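Side-chain contacts in mitogen-activated protein kinase, putative (Map kinase-like protein) (Leishmania major, PDB 3PG1), which probably transfers phosphate from ATP to serine and threonine residues of target proteins, as a parasite member of the MAP kinase family: residues Arg200-Val205 against Gln306-Thr311; Lys231-Gly236 against Lys299-Asn304; His148-His151 against Val156-Asp159; Val205-Gly210 against Arg267-Asn272; Cys222-Met227 against Pro291-Leu296. All coordinates share one frame; numbering follows the deposited sequence.

Contact 1 of 5, residues Arg200-Val205 against Gln306-Thr311; sequences RAPELV and QRRIST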
# COMPACT_ATOMS: atom_id res chain seq x y z
N ARG A 200 -9.02 -5.76 -5.91
CA ARG A 200 -9.13 -6.82 -4.90
C ARG A 200 -9.16 -8.18 -5.55
O ARG A 200 -9.96 -8.44 -6.45
CB ARG A 200 -10.40 -6.63 -4.04
CG ARG A 200 -10.45 -5.29 -3.31
CD ARG A 200 -10.49 -5.44 -1.80
NE ARG A 200 -10.71 -4.14 -1.14
CZ ARG A 200 -9.77 -3.24 -0.91
NH1 ARG A 200 -8.52 -3.45 -1.30
NH2 ARG A 200 -10.08 -2.08 -0.33
N ALA A 201 -8.32 -9.07 -5.02
CA ALA A 201 -8.18 -10.45 -5.45
C ALA A 201 -9.52 -11.14 -5.25
O ALA A 201 -10.26 -10.75 -4.34
CB ALA A 201 -7.10 -11.12 -4.61
N PRO A 202 -9.85 -12.17 -6.06
CA PRO A 202 -11.14 -12.90 -5.87
C PRO A 202 -11.38 -13.37 -4.45
O PRO A 202 -12.48 -13.16 -3.94
CB PRO A 202 -11.01 -14.07 -6.85
CG PRO A 202 -10.14 -13.51 -7.95
CD PRO A 202 -9.11 -12.70 -7.22
N GLU A 203 -10.35 -13.88 -3.75
CA GLU A 203 -10.50 -14.28 -2.35
C GLU A 203 -10.85 -13.11 -1.40
O GLU A 203 -11.54 -13.35 -0.42
CB GLU A 203 -9.28 -15.12 -1.83
CG GLU A 203 -7.92 -14.39 -1.88
CD GLU A 203 -7.10 -14.47 -3.16
OE1 GLU A 203 -5.86 -14.37 -3.05
OE2 GLU A 203 -7.67 -14.59 -4.27
N LEU A 204 -10.42 -11.84 -1.69
CA LEU A 204 -10.86 -10.72 -0.82
C LEU A 204 -12.28 -10.31 -1.18
O LEU A 204 -13.05 -9.93 -0.30
CB LEU A 204 -9.93 -9.50 -0.92
CG LEU A 204 -8.46 -9.71 -0.39
CD1 LEU A 204 -7.69 -8.45 -0.53
CD2 LEU A 204 -8.46 -10.10 1.12
N VAL A 205 -12.65 -10.38 -2.48
CA VAL A 205 -14.03 -10.03 -2.89
C VAL A 205 -14.97 -11.05 -2.20
O VAL A 205 -16.09 -10.69 -1.80
CB VAL A 205 -14.20 -10.07 -4.46
CG1 VAL A 205 -15.68 -9.88 -4.87
CG2 VAL A 205 -13.27 -9.05 -5.17
N GLN A 306 -3.76 -20.41 -4.95
CA GLN A 306 -2.88 -21.60 -4.89
C GLN A 306 -2.07 -21.76 -6.21
O GLN A 306 -1.04 -22.40 -6.16
CB GLN A 306 -3.71 -22.89 -4.72
CG GLN A 306 -4.56 -22.82 -3.46
CD GLN A 306 -5.53 -23.93 -3.30
OE1 GLN A 306 -6.15 -24.42 -4.25
NE2 GLN A 306 -5.73 -24.32 -2.05
N ARG A 307 -2.55 -21.20 -7.36
CA ARG A 307 -1.86 -21.32 -8.67
C ARG A 307 -1.28 -19.99 -9.11
O ARG A 307 -0.77 -19.90 -10.24
CB ARG A 307 -2.90 -21.71 -9.79
CG ARG A 307 -3.51 -23.06 -9.70
CD ARG A 307 -4.53 -23.33 -10.82
NE ARG A 307 -5.79 -23.81 -10.22
CZ ARG A 307 -6.06 -25.07 -9.93
NH1 ARG A 307 -5.22 -26.04 -10.28
NH2 ARG A 307 -7.19 -25.39 -9.33
N ARG A 308 -1.44 -18.94 -8.30
CA ARG A 308 -0.99 -17.57 -8.60
C ARG A 308 0.53 -17.43 -8.41
O ARG A 308 1.13 -17.93 -7.43
CB ARG A 308 -1.79 -16.53 -7.79
CG ARG A 308 -1.68 -15.08 -8.36
CD ARG A 308 -2.53 -14.09 -7.55
NE ARG A 308 -3.94 -14.57 -7.51
CZ ARG A 308 -4.76 -14.47 -6.46
NH1 ARG A 308 -4.37 -13.83 -5.36
NH2 ARG A 308 -6.00 -14.95 -6.53
N ILE A 309 1.16 -16.79 -9.38
CA ILE A 309 2.63 -16.69 -9.40
C ILE A 309 3.14 -15.91 -8.16
O ILE A 309 2.54 -14.93 -7.78
CB ILE A 309 3.15 -16.10 -10.74
CG1 ILE A 309 4.70 -16.27 -10.91
CG2 ILE A 309 2.74 -14.59 -10.89
CD1 ILE A 309 5.23 -15.89 -12.36
N SER A 310 4.20 -16.40 -7.50
CA SER A 310 4.77 -15.76 -6.33
C SER A 310 5.61 -14.53 -6.75
O SER A 310 5.94 -14.40 -7.93
CB SER A 310 5.64 -16.75 -5.56
OG SER A 310 6.76 -17.12 -6.37
N THR A 311 5.94 -13.62 -5.80
CA THR A 311 6.79 -12.46 -6.19
C THR A 311 8.12 -12.89 -6.73
O THR A 311 8.60 -12.29 -7.71
CB THR A 311 7.11 -11.49 -5.03
OG1 THR A 311 7.70 -12.26 -3.99
CG2 THR A 311 5.94 -10.76 -4.54

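Contact 2 of 5, residues Lys231-Gly236 against Lys299-Asn304; sequences KALFRG and KMLEFN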
# COMPACT_ATOMS: atom_id res chain seq x y z
N LYS A 231 -6.58 2.28 -18.48
CA LYS A 231 -7.93 2.15 -17.93
C LYS A 231 -7.91 0.93 -17.03
O LYS A 231 -7.30 -0.08 -17.40
CB LYS A 231 -8.93 1.98 -19.09
CG LYS A 231 -10.39 1.96 -18.68
CD LYS A 231 -11.31 2.32 -19.85
CE LYS A 231 -11.56 1.21 -20.85
NZ LYS A 231 -12.52 1.65 -21.90
N ALA A 232 -8.57 1.00 -15.85
CA ALA A 232 -8.58 -0.16 -14.94
C ALA A 232 -9.22 -1.35 -15.63
O ALA A 232 -10.10 -1.20 -16.49
CB ALA A 232 -9.26 0.16 -13.61
N LEU A 233 -8.69 -2.51 -15.33
CA LEU A 233 -9.06 -3.77 -15.94
C LEU A 233 -10.45 -4.29 -15.55
O LEU A 233 -11.18 -4.74 -16.42
CB LEU A 233 -7.98 -4.82 -15.57
CG LEU A 233 -8.11 -6.18 -16.20
CD1 LEU A 233 -8.20 -6.05 -17.71
CD2 LEU A 233 -6.93 -7.07 -15.81
N PHE A 234 -10.78 -4.29 -14.25
CA PHE A 234 -12.02 -4.85 -13.72
C PHE A 234 -12.79 -3.80 -12.95
O PHE A 234 -12.64 -3.68 -11.71
CB PHE A 234 -11.70 -6.06 -12.83
CG PHE A 234 -10.89 -7.19 -13.44
CD1 PHE A 234 -9.67 -7.59 -12.89
CD2 PHE A 234 -11.35 -7.86 -14.58
CE1 PHE A 234 -8.96 -8.68 -13.41
CE2 PHE A 234 -10.61 -8.93 -15.12
CZ PHE A 234 -9.44 -9.36 -14.51
N ARG A 235 -13.62 -3.06 -13.68
CA ARG A 235 -14.34 -1.89 -13.15
C ARG A 235 -15.75 -2.20 -12.72
O ARG A 235 -16.68 -1.61 -13.24
CB ARG A 235 -14.29 -0.71 -14.16
CG ARG A 235 -12.84 -0.32 -14.47
CD ARG A 235 -12.72 0.91 -15.38
NE ARG A 235 -13.56 0.87 -16.58
CZ ARG A 235 -13.34 0.10 -17.65
NH1 ARG A 235 -12.35 -0.78 -17.66
NH2 ARG A 235 -14.14 0.19 -18.71
N GLY A 236 -15.90 -3.12 -11.77
CA GLY A 236 -17.21 -3.53 -11.30
C GLY A 236 -17.77 -2.58 -10.27
O GLY A 236 -17.06 -1.73 -9.74
N LYS A 299 -0.44 -15.02 -15.48
CA LYS A 299 0.03 -15.74 -14.27
C LYS A 299 -0.22 -15.01 -12.97
O LYS A 299 -0.46 -15.63 -11.95
CB LYS A 299 1.47 -16.14 -14.42
CG LYS A 299 1.59 -17.26 -15.49
CD LYS A 299 3.02 -17.46 -15.98
CE LYS A 299 2.98 -18.58 -17.02
NZ LYS A 299 4.31 -18.77 -17.70
N MET A 300 -0.17 -13.67 -13.00
CA MET A 300 -0.48 -12.85 -11.82
C MET A 300 -1.98 -12.87 -11.58
O MET A 300 -2.41 -12.65 -10.46
CB MET A 300 -0.05 -11.39 -12.02
CG MET A 300 1.48 -11.28 -12.25
SD MET A 300 2.01 -9.64 -12.83
CE MET A 300 2.16 -8.85 -11.36
N LEU A 301 -2.76 -13.00 -12.66
CA LEU A 301 -4.23 -12.91 -12.52
C LEU A 301 -4.88 -14.28 -12.52
O LEU A 301 -5.93 -14.47 -13.16
CB LEU A 301 -4.82 -11.97 -13.59
CG LEU A 301 -4.37 -10.47 -13.49
CD1 LEU A 301 -4.91 -9.68 -14.66
CD2 LEU A 301 -4.78 -9.83 -12.16
N GLU A 302 -4.28 -15.25 -11.78
CA GLU A 302 -4.91 -16.55 -11.59
C GLU A 302 -5.99 -16.35 -10.55
O GLU A 302 -5.70 -15.81 -9.49
CB GLU A 302 -3.91 -17.63 -11.07
CG GLU A 302 -3.14 -18.26 -12.20
CD GLU A 302 -3.90 -19.25 -13.06
OE1 GLU A 302 -5.03 -19.66 -12.71
OE2 GLU A 302 -3.31 -19.67 -14.08
N PHE A 303 -7.20 -16.80 -10.84
CA PHE A 303 -8.34 -16.65 -9.92
C PHE A 303 -8.02 -17.31 -8.58
O PHE A 303 -8.25 -16.74 -7.51
CB PHE A 303 -9.59 -17.32 -10.55
CG PHE A 303 -10.87 -17.04 -9.80
CD1 PHE A 303 -11.70 -15.99 -10.19
CD2 PHE A 303 -11.22 -17.78 -8.68
CE1 PHE A 303 -12.90 -15.73 -9.50
CE2 PHE A 303 -12.40 -17.50 -7.96
CZ PHE A 303 -13.25 -16.50 -8.41
N ASN A 304 -7.47 -18.50 -8.63
CA ASN A 304 -7.16 -19.24 -7.41
C ASN A 304 -5.73 -18.88 -6.93
O ASN A 304 -4.78 -19.18 -7.65
CB ASN A 304 -7.29 -20.76 -7.69
CG ASN A 304 -6.94 -21.65 -6.51
OD1 ASN A 304 -6.54 -21.16 -5.47
ND2 ASN A 304 -7.16 -22.98 -6.63

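Contact 3 of 5, residues His148-His151 against Val156-Asp159; sequences HVLH and VHRD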
# COMPACT_ATOMS: atom_id res chain seq x y z
N HIS A 148 7.94 -7.79 -2.74
CA HIS A 148 8.82 -8.88 -2.31
C HIS A 148 9.40 -8.54 -0.92
O HIS A 148 9.43 -9.39 -0.06
CB HIS A 148 10.00 -9.07 -3.32
CG HIS A 148 10.85 -10.28 -2.98
ND1 HIS A 148 10.38 -11.57 -3.15
CD2 HIS A 148 12.14 -10.33 -2.55
CE1 HIS A 148 11.35 -12.37 -2.72
NE2 HIS A 148 12.45 -11.67 -2.41
N VAL A 149 9.86 -7.30 -0.72
CA VAL A 149 10.46 -6.83 0.54
C VAL A 149 9.40 -6.91 1.66
O VAL A 149 9.69 -7.44 2.75
CB VAL A 149 11.12 -5.41 0.39
CG1 VAL A 149 11.64 -4.90 1.75
CG2 VAL A 149 12.27 -5.47 -0.62
N LEU A 150 8.20 -6.42 1.41
CA LEU A 150 7.15 -6.51 2.42
C LEU A 150 6.87 -8.00 2.75
O LEU A 150 6.95 -8.39 3.91
CB LEU A 150 5.84 -5.87 1.89
CG LEU A 150 5.84 -4.35 1.66
CD1 LEU A 150 4.48 -3.92 1.04
CD2 LEU A 150 6.14 -3.57 2.96
N HIS A 151 6.69 -8.83 1.72
CA HIS A 151 6.35 -10.27 1.88
C HIS A 151 7.44 -11.04 2.60
O HIS A 151 7.11 -11.90 3.44
CB HIS A 151 6.03 -10.90 0.53
CG HIS A 151 4.80 -10.34 -0.14
ND1 HIS A 151 4.47 -10.68 -1.44
CD2 HIS A 151 3.88 -9.45 0.34
CE1 HIS A 151 3.37 -9.98 -1.72
NE2 HIS A 151 3.01 -9.19 -0.69
N VAL A 156 1.69 -8.12 4.53
CA VAL A 156 0.84 -8.15 3.34
C VAL A 156 0.30 -6.74 3.16
O VAL A 156 -0.20 -6.14 4.13
CB VAL A 156 -0.30 -9.19 3.52
CG1 VAL A 156 -1.22 -9.20 2.29
CG2 VAL A 156 0.31 -10.60 3.74
N HIS A 157 0.41 -6.17 1.92
CA HIS A 157 -0.09 -4.81 1.70
C HIS A 157 -1.59 -4.82 1.85
O HIS A 157 -2.14 -4.12 2.70
CB HIS A 157 0.32 -4.24 0.30
CG HIS A 157 0.06 -2.77 0.15
ND1 HIS A 157 -1.21 -2.24 0.34
CD2 HIS A 157 0.92 -1.75 -0.10
CE1 HIS A 157 -1.08 -0.93 0.22
NE2 HIS A 157 0.19 -0.59 -0.05
N ARG A 158 -2.26 -5.63 1.05
CA ARG A 158 -3.71 -5.82 1.05
C ARG A 158 -4.53 -4.74 0.37
O ARG A 158 -5.71 -4.95 0.07
CB ARG A 158 -4.23 -6.16 2.47
CG ARG A 158 -5.51 -6.99 2.45
CD ARG A 158 -6.09 -7.00 3.86
NE ARG A 158 -7.55 -7.10 3.83
CZ ARG A 158 -8.31 -7.22 4.92
NH1 ARG A 158 -7.76 -7.25 6.13
NH2 ARG A 158 -9.63 -7.32 4.80
N ASP A 159 -3.92 -3.57 0.07
CA ASP A 159 -4.71 -2.57 -0.66
C ASP A 159 -3.82 -1.84 -1.68
O ASP A 159 -3.79 -0.60 -1.72
CB ASP A 159 -5.39 -1.59 0.33
CG ASP A 159 -6.43 -0.67 -0.34
OD1 ASP A 159 -7.01 -1.08 -1.40
OD2 ASP A 159 -6.60 0.47 0.13

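Contact 4 of 5, residues Val205-Gly210 against Arg267-Asn272; sequences VMQFKG and RDYLRN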
# COMPACT_ATOMS: atom_id res chain seq x y z
N VAL A 205 -12.65 -10.38 -2.48
CA VAL A 205 -14.03 -10.03 -2.89
C VAL A 205 -14.97 -11.05 -2.20
O VAL A 205 -16.09 -10.69 -1.80
CB VAL A 205 -14.20 -10.07 -4.46
CG1 VAL A 205 -15.68 -9.88 -4.87
CG2 VAL A 205 -13.27 -9.05 -5.17
N MET A 206 -14.52 -12.32 -2.08
CA MET A 206 -15.30 -13.39 -1.43
C MET A 206 -15.06 -13.46 0.09
O MET A 206 -15.45 -14.43 0.74
CB MET A 206 -15.09 -14.72 -2.13
CG MET A 206 -15.49 -14.68 -3.61
SD MET A 206 -15.39 -16.31 -4.39
CE MET A 206 -13.59 -16.62 -4.32
N GLN A 207 -14.46 -12.40 0.66
CA GLN A 207 -14.29 -12.22 2.11
C GLN A 207 -13.65 -13.41 2.83
O GLN A 207 -14.00 -13.68 3.97
CB GLN A 207 -15.68 -11.87 2.76
CG GLN A 207 -16.35 -10.65 2.16
CD GLN A 207 -17.86 -10.59 2.36
OE1 GLN A 207 -18.55 -11.58 2.69
NE2 GLN A 207 -18.39 -9.40 2.11
N PHE A 208 -12.74 -14.11 2.15
CA PHE A 208 -12.03 -15.24 2.77
C PHE A 208 -11.08 -14.74 3.87
O PHE A 208 -10.24 -13.87 3.66
CB PHE A 208 -11.25 -16.02 1.71
CG PHE A 208 -10.57 -17.27 2.19
CD1 PHE A 208 -11.30 -18.29 2.80
CD2 PHE A 208 -9.22 -17.49 1.93
CE1 PHE A 208 -10.68 -19.49 3.19
CE2 PHE A 208 -8.60 -18.69 2.35
CZ PHE A 208 -9.33 -19.66 2.99
N LYS A 209 -11.23 -15.30 5.06
CA LYS A 209 -10.40 -14.88 6.19
C LYS A 209 -8.94 -15.40 6.08
O LYS A 209 -8.04 -14.83 6.69
CB LYS A 209 -11.04 -15.35 7.52
CG LYS A 209 -11.27 -16.85 7.63
CD LYS A 209 -10.59 -17.47 8.85
CE LYS A 209 -11.25 -18.77 9.26
NZ LYS A 209 -11.17 -19.82 8.21
N GLY A 210 -8.74 -16.48 5.32
CA GLY A 210 -7.43 -17.10 5.15
C GLY A 210 -6.61 -16.52 3.99
O GLY A 210 -5.75 -17.22 3.44
N ARG A 267 -20.14 -17.98 -0.32
CA ARG A 267 -20.55 -19.25 -0.93
C ARG A 267 -22.05 -19.25 -1.13
O ARG A 267 -22.53 -19.69 -2.18
CB ARG A 267 -20.22 -20.43 -0.01
CG ARG A 267 -18.81 -20.91 -0.14
CD ARG A 267 -18.48 -21.83 1.01
NE ARG A 267 -17.07 -21.71 1.43
CZ ARG A 267 -16.64 -22.12 2.61
NH1 ARG A 267 -17.49 -22.63 3.50
NH2 ARG A 267 -15.36 -22.01 2.93
N ASP A 268 -22.80 -18.76 -0.13
CA ASP A 268 -24.25 -18.69 -0.25
C ASP A 268 -24.67 -17.64 -1.29
O ASP A 268 -25.66 -17.85 -1.98
CB ASP A 268 -24.90 -18.42 1.10
CG ASP A 268 -24.93 -19.63 2.03
OD1 ASP A 268 -24.94 -20.78 1.52
OD2 ASP A 268 -25.00 -19.42 3.27
N TYR A 269 -23.93 -16.54 -1.42
CA TYR A 269 -24.26 -15.53 -2.44
C TYR A 269 -24.13 -16.13 -3.85
O TYR A 269 -24.89 -15.80 -4.74
CB TYR A 269 -23.27 -14.34 -2.40
CG TYR A 269 -23.29 -13.46 -1.16
CD1 TYR A 269 -24.44 -13.34 -0.37
CD2 TYR A 269 -22.18 -12.70 -0.80
CE1 TYR A 269 -24.46 -12.53 0.76
CE2 TYR A 269 -22.20 -11.87 0.32
CZ TYR A 269 -23.35 -11.78 1.09
OH TYR A 269 -23.36 -10.97 2.20
N LEU A 270 -23.12 -16.98 -4.03
CA LEU A 270 -22.75 -17.60 -5.31
C LEU A 270 -23.39 -18.97 -5.53
O LEU A 270 -23.14 -19.61 -6.56
CB LEU A 270 -21.22 -17.71 -5.39
CG LEU A 270 -20.44 -16.39 -5.36
CD1 LEU A 270 -19.01 -16.63 -4.92
CD2 LEU A 270 -20.48 -15.67 -6.70
N ARG A 271 -24.23 -19.41 -4.57
CA ARG A 271 -24.93 -20.71 -4.54
C ARG A 271 -25.65 -21.10 -5.83
O ARG A 271 -25.49 -22.24 -6.30
CB ARG A 271 -25.86 -20.77 -3.32
CG ARG A 271 -26.30 -22.17 -2.89
CD ARG A 271 -27.15 -22.14 -1.63
NE ARG A 271 -28.53 -21.71 -1.89
CZ ARG A 271 -28.98 -20.46 -1.74
NH1 ARG A 271 -28.16 -19.50 -1.33
NH2 ARG A 271 -30.25 -20.17 -2.01
N ASN A 272 -26.44 -20.19 -6.40
CA ASN A 272 -27.20 -20.45 -7.63
C ASN A 272 -26.55 -19.80 -8.85
O ASN A 272 -27.18 -19.70 -9.90
CB ASN A 272 -28.69 -20.04 -7.49
CG ASN A 272 -29.39 -20.59 -6.27
OD1 ASN A 272 -29.83 -19.84 -5.39
ND2 ASN A 272 -29.57 -21.91 -6.20

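Contact 5 of 5, residues Cys222-Met227 against Pro291-Leu296; sequences CVMAEM and PVALDL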
# COMPACT_ATOMS: atom_id res chain seq x y z
N CYS A 222 -3.35 -6.34 -11.88
CA CYS A 222 -4.36 -5.34 -12.27
C CYS A 222 -3.64 -4.04 -12.64
O CYS A 222 -3.98 -3.44 -13.64
CB CYS A 222 -5.35 -5.10 -11.13
SG CYS A 222 -6.50 -6.49 -10.88
N VAL A 223 -2.66 -3.63 -11.83
CA VAL A 223 -1.88 -2.40 -12.09
C VAL A 223 -1.12 -2.51 -13.41
O VAL A 223 -1.18 -1.60 -14.22
CB VAL A 223 -0.97 -2.03 -10.89
CG1 VAL A 223 0.05 -0.92 -11.27
CG2 VAL A 223 -1.81 -1.61 -9.69
N MET A 224 -0.48 -3.68 -13.65
CA MET A 224 0.28 -3.93 -14.88
C MET A 224 -0.63 -3.76 -16.12
O MET A 224 -0.29 -2.98 -17.01
CB MET A 224 0.89 -5.33 -14.85
CG MET A 224 1.82 -5.57 -16.02
SD MET A 224 2.90 -6.97 -15.79
CE MET A 224 3.56 -7.12 -17.50
N ALA A 225 -1.77 -4.47 -16.18
CA ALA A 225 -2.74 -4.36 -17.30
C ALA A 225 -3.23 -2.92 -17.48
O ALA A 225 -3.38 -2.42 -18.61
CB ALA A 225 -3.93 -5.29 -17.06
N GLU A 226 -3.41 -2.21 -16.37
CA GLU A 226 -3.90 -0.85 -16.40
C GLU A 226 -2.88 0.10 -17.02
O GLU A 226 -3.27 1.06 -17.67
CB GLU A 226 -4.28 -0.37 -15.00
CG GLU A 226 -5.01 0.98 -15.00
CD GLU A 226 -5.58 1.38 -13.66
OE1 GLU A 226 -5.81 0.50 -12.80
OE2 GLU A 226 -5.77 2.59 -13.45
N MET A 227 -1.58 -0.15 -16.82
CA MET A 227 -0.57 0.74 -17.42
C MET A 227 -0.56 0.56 -18.93
O MET A 227 -0.24 1.51 -19.64
CB MET A 227 0.83 0.46 -16.83
CG MET A 227 1.04 1.13 -15.49
SD MET A 227 2.76 1.08 -14.91
CE MET A 227 2.83 -0.55 -14.39
N PRO A 291 3.70 -10.74 -26.24
CA PRO A 291 3.41 -12.08 -25.66
C PRO A 291 4.04 -12.44 -24.32
O PRO A 291 3.42 -13.13 -23.52
CB PRO A 291 3.81 -13.05 -26.77
CG PRO A 291 3.63 -12.22 -28.07
CD PRO A 291 4.16 -10.86 -27.65
N VAL A 292 5.24 -11.94 -24.06
CA VAL A 292 5.98 -12.21 -22.82
C VAL A 292 5.30 -11.48 -21.65
O VAL A 292 5.12 -12.06 -20.58
CB VAL A 292 7.48 -11.86 -22.94
CG1 VAL A 292 8.22 -12.24 -21.67
CG2 VAL A 292 8.12 -12.54 -24.17
N ALA A 293 4.93 -10.23 -21.88
CA ALA A 293 4.19 -9.40 -20.93
C ALA A 293 2.82 -10.03 -20.62
O ALA A 293 2.40 -10.08 -19.45
CB ALA A 293 4.01 -8.00 -21.51
N LEU A 294 2.11 -10.53 -21.67
CA LEU A 294 0.79 -11.15 -21.48
C LEU A 294 0.86 -12.41 -20.64
O LEU A 294 -0.04 -12.65 -19.85
CB LEU A 294 0.12 -11.51 -22.81
CG LEU A 294 -0.52 -10.37 -23.56
CD1 LEU A 294 -0.93 -10.84 -24.96
CD2 LEU A 294 -1.71 -9.80 -22.78
N ASP A 295 1.89 -13.24 -20.88
CA ASP A 295 2.17 -14.47 -20.18
C ASP A 295 2.31 -14.17 -18.68
O ASP A 295 1.69 -14.85 -17.87
CB ASP A 295 3.43 -15.14 -20.73
CG ASP A 295 3.69 -16.47 -20.04
OD1 ASP A 295 2.94 -17.44 -20.32
OD2 ASP A 295 4.53 -16.50 -19.11
N LEU A 296 3.08 -13.13 -18.32
CA LEU A 296 3.20 -12.77 -16.91
C LEU A 296 1.87 -12.25 -16.32
O LEU A 296 1.45 -12.71 -15.26
CB LEU A 296 4.34 -11.75 -16.70
CG LEU A 296 4.44 -11.17 -15.26
CD1 LEU A 296 4.68 -12.33 -14.20
CD2 LEU A 296 5.58 -10.11 -15.20

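Contact 1 of 5, residues Arg200-Val205 against Gln306-Thr311
A201 and R308 keep their CA atoms 10.6 Å apart, and E203 and Q306 are spaced much the same. A201 is the N-cap of the short helix 202-205. R308 lies in the loop between helices 291-300 and 311-315. Long side chains have to bridge the gap. R308 supplies most of the reach: its CG is anti to the backbone N (chi1 -162°) and the chain turns only at chi3. E203 comes from the opposite direction. The guanidinium grips the carboxylate end-on. R308 NH1 bonds to E203 OE1 at 2.8 Å and NH2 to E203 OE2 at 2.8 Å. The NH2 bond is almost straight, at 175°. Both oxygens use their syn lone pairs, and the carboxylate and guanidinium planes are nearly coplanar, 24° apart. This is the buried ion pair of the protein kinase fold, between the glutamate of the APE motif (201-203) and an arginine far along the C-terminal lobe. A201 CB lies 3.9 Å from R308 NH1, and P202 CD 3.9 Å from R308 NH2, both oblique to the guanidinium. R308 NE also bonds to E302 O and NH1 to L214 O, so the guanidinium cannot easily rotate. W218 of helix 214-229 packs on A201 and P202.

Contact 2 of 5, residues Lys231-Gly236 against Lys299-Asn304
L233 and L301 meet tip to tip, with L233 CD2 only 3.5 Å from L301 CD1. That is tighter than usual for two methyl groups. The same CD1 of L301 also lies 4.4 Å from F234 CE1, reaching the ring obliquely. In L233 a chi1 of -175° swings CG away from the backbone N, and CD2 thereby reaches L301. Its own CG lies over the centre of the F234 ring, 3.7 Å above the plane, so the leucine and the phenylalanine present one apolar surface. L301 is the first residue to leave helix 291-300. The loop 231-236 joins helix 214-229 to helix 239-250 in the C-terminal lobe of the kinase fold. A bond from R235 NH1 to A232 O, 2.6 Å and bent at 139°, ties this loop across its bend. The guanidinium also lies with one face against K231 CG. Further out, A225 and V285 pack on L233, W218 and W282 on L301, and I246 and V249 on F234. F234 O accepts a bond from Q242 NE2. Between the two segments the contact is wholly apolar. It rests on shape and burial, with no directional bond to set the angle of approach.

Contact 3 of 5, residues His148-His151 against Val156-Asp159
H151 and V156 bring their CA atoms to 6.1 Å where the chain turns out of helix 133-152 and comes back beside it. The returning segment carries the HRD motif, H157-R158-D159, of the protein kinase catalytic loop. The contact across the turn is by van der Waals approach, at 4.2 Å and beyond. L150 points toward the loop, and its CD1 comes within 4.2 Å of H157 CB. That methyl lies oblique to the H157 ring. V156 CA lies oblique to the H151 ring, 4.5 Å from its CD2. The H151 side chain leaves its helix to one side, and the end of the ring comes nearer the loop. V156 itself points away from helix 133-152.

NE2 of H151 and NE2 of H157 each bond outside the two segments. H151 NE2 bonds to D216 OD1, and the same carboxylate holds the HRD backbone, OD1 taking H157 N and OD2 taking R158 N, so that D216 links the helix, the catalytic loop and the start of helix 214-229. H157 NE2 bonds to the O of C176, just before the DFN sequence that stands in the DFG position, and F178 touches the H157 side chain. Within the loop, D159 N gives its hydrogen to H157 ND1 at 3.0 Å and 153°, from 17° out of the ring plane.

Contact 4 of 5, residues Val205-Gly210 against Arg267-Asn272
M206, which meets L270 across this contact, is held by S263: their backbones hydrogen-bond, and S263 OG adds a weak bond to M206 O. The sulfur does the touching. M206 SD lies 3.7 Å from L270 CD1, and the two side chains cross at about a right angle. A chi1 of -59° and an extended chi2 (-175°) carry SD to L270; the bend at chi3 then turns CE aside. L270 has two conformers, so this distance holds for one of them. M206 is the first residue past helix 202-205. A Schellman motif ends that helix: F208 N bonds to E203 O and Q207 N to L204 O, with Q207 at positive phi. The partner segment includes the last part of helix 264-269, which comes after helices 239-250 and 255-260 and is probably part of the MAP kinase insert. Near the surface, Q207 OE1 comes 4.4 Å from Y269 CE2, oblique to the ring. Y269 also meets F239 edge-to-face. V258 packs on both M206 and L270.

Contact 5 of 5, residues Cys222-Met227 against Pro291-Leu296
M224, A293 and L296 bring no ring or other flat side chain to this contact. The planar group that M224 meets is the peptide carbonyl of A293, whose O lies 3.7 Å from M224 CE. An aromatic residue stands beside them: Y319, from a loop, touches all three side chains. M224 carries the contact from helix 214-229. It leaves its helix with chi1 near -173° and stays extended all the way to CE. The thioether can thus span the gap between the two helices, where M224 CA and A293 CA are 9.0 Å apart. The methyl, M224 CE, ends 4.1 Å from A293 CB. One atom back, M224 SD rests 4.2 Å from L296 CD2, with the two side chains crossing at about a right angle. A293 and L296 are three residues apart, so they lie near each other on one side of helix 291-300. The buried contact joins two helices of the kinase C-terminal lobe. I297 and M300 extend the second helix's packing on M224. M140 of helix 133-152 also packs on it, so the M224 side chain lies among three helices.

All five contacts lie within the protein kinase domain. Contact 3 closes first along the chain. Contact 1 then opens a loop of about 100 residues, and contacts 2, 4 and 5 are nested inside it. Contacts 2 and 5 cross along the chain and share helix 291-300; their centres are about 10 Å apart. The centres of contacts 1 and 2 are also about 10 Å apart. Contact 1 shares V205 with contact 4. Contact 3 touches contact 1 through the D159-R200 salt bridge and the T311-H148 hydrogen bond. Contacts 4 and 5 are the farthest apart, about 27 Å between centres. Contacts 1 and 3 anchor the APE segment and the catalytic loop; contacts 2, 4 and 5 join helices and loops of the C-terminal lobe.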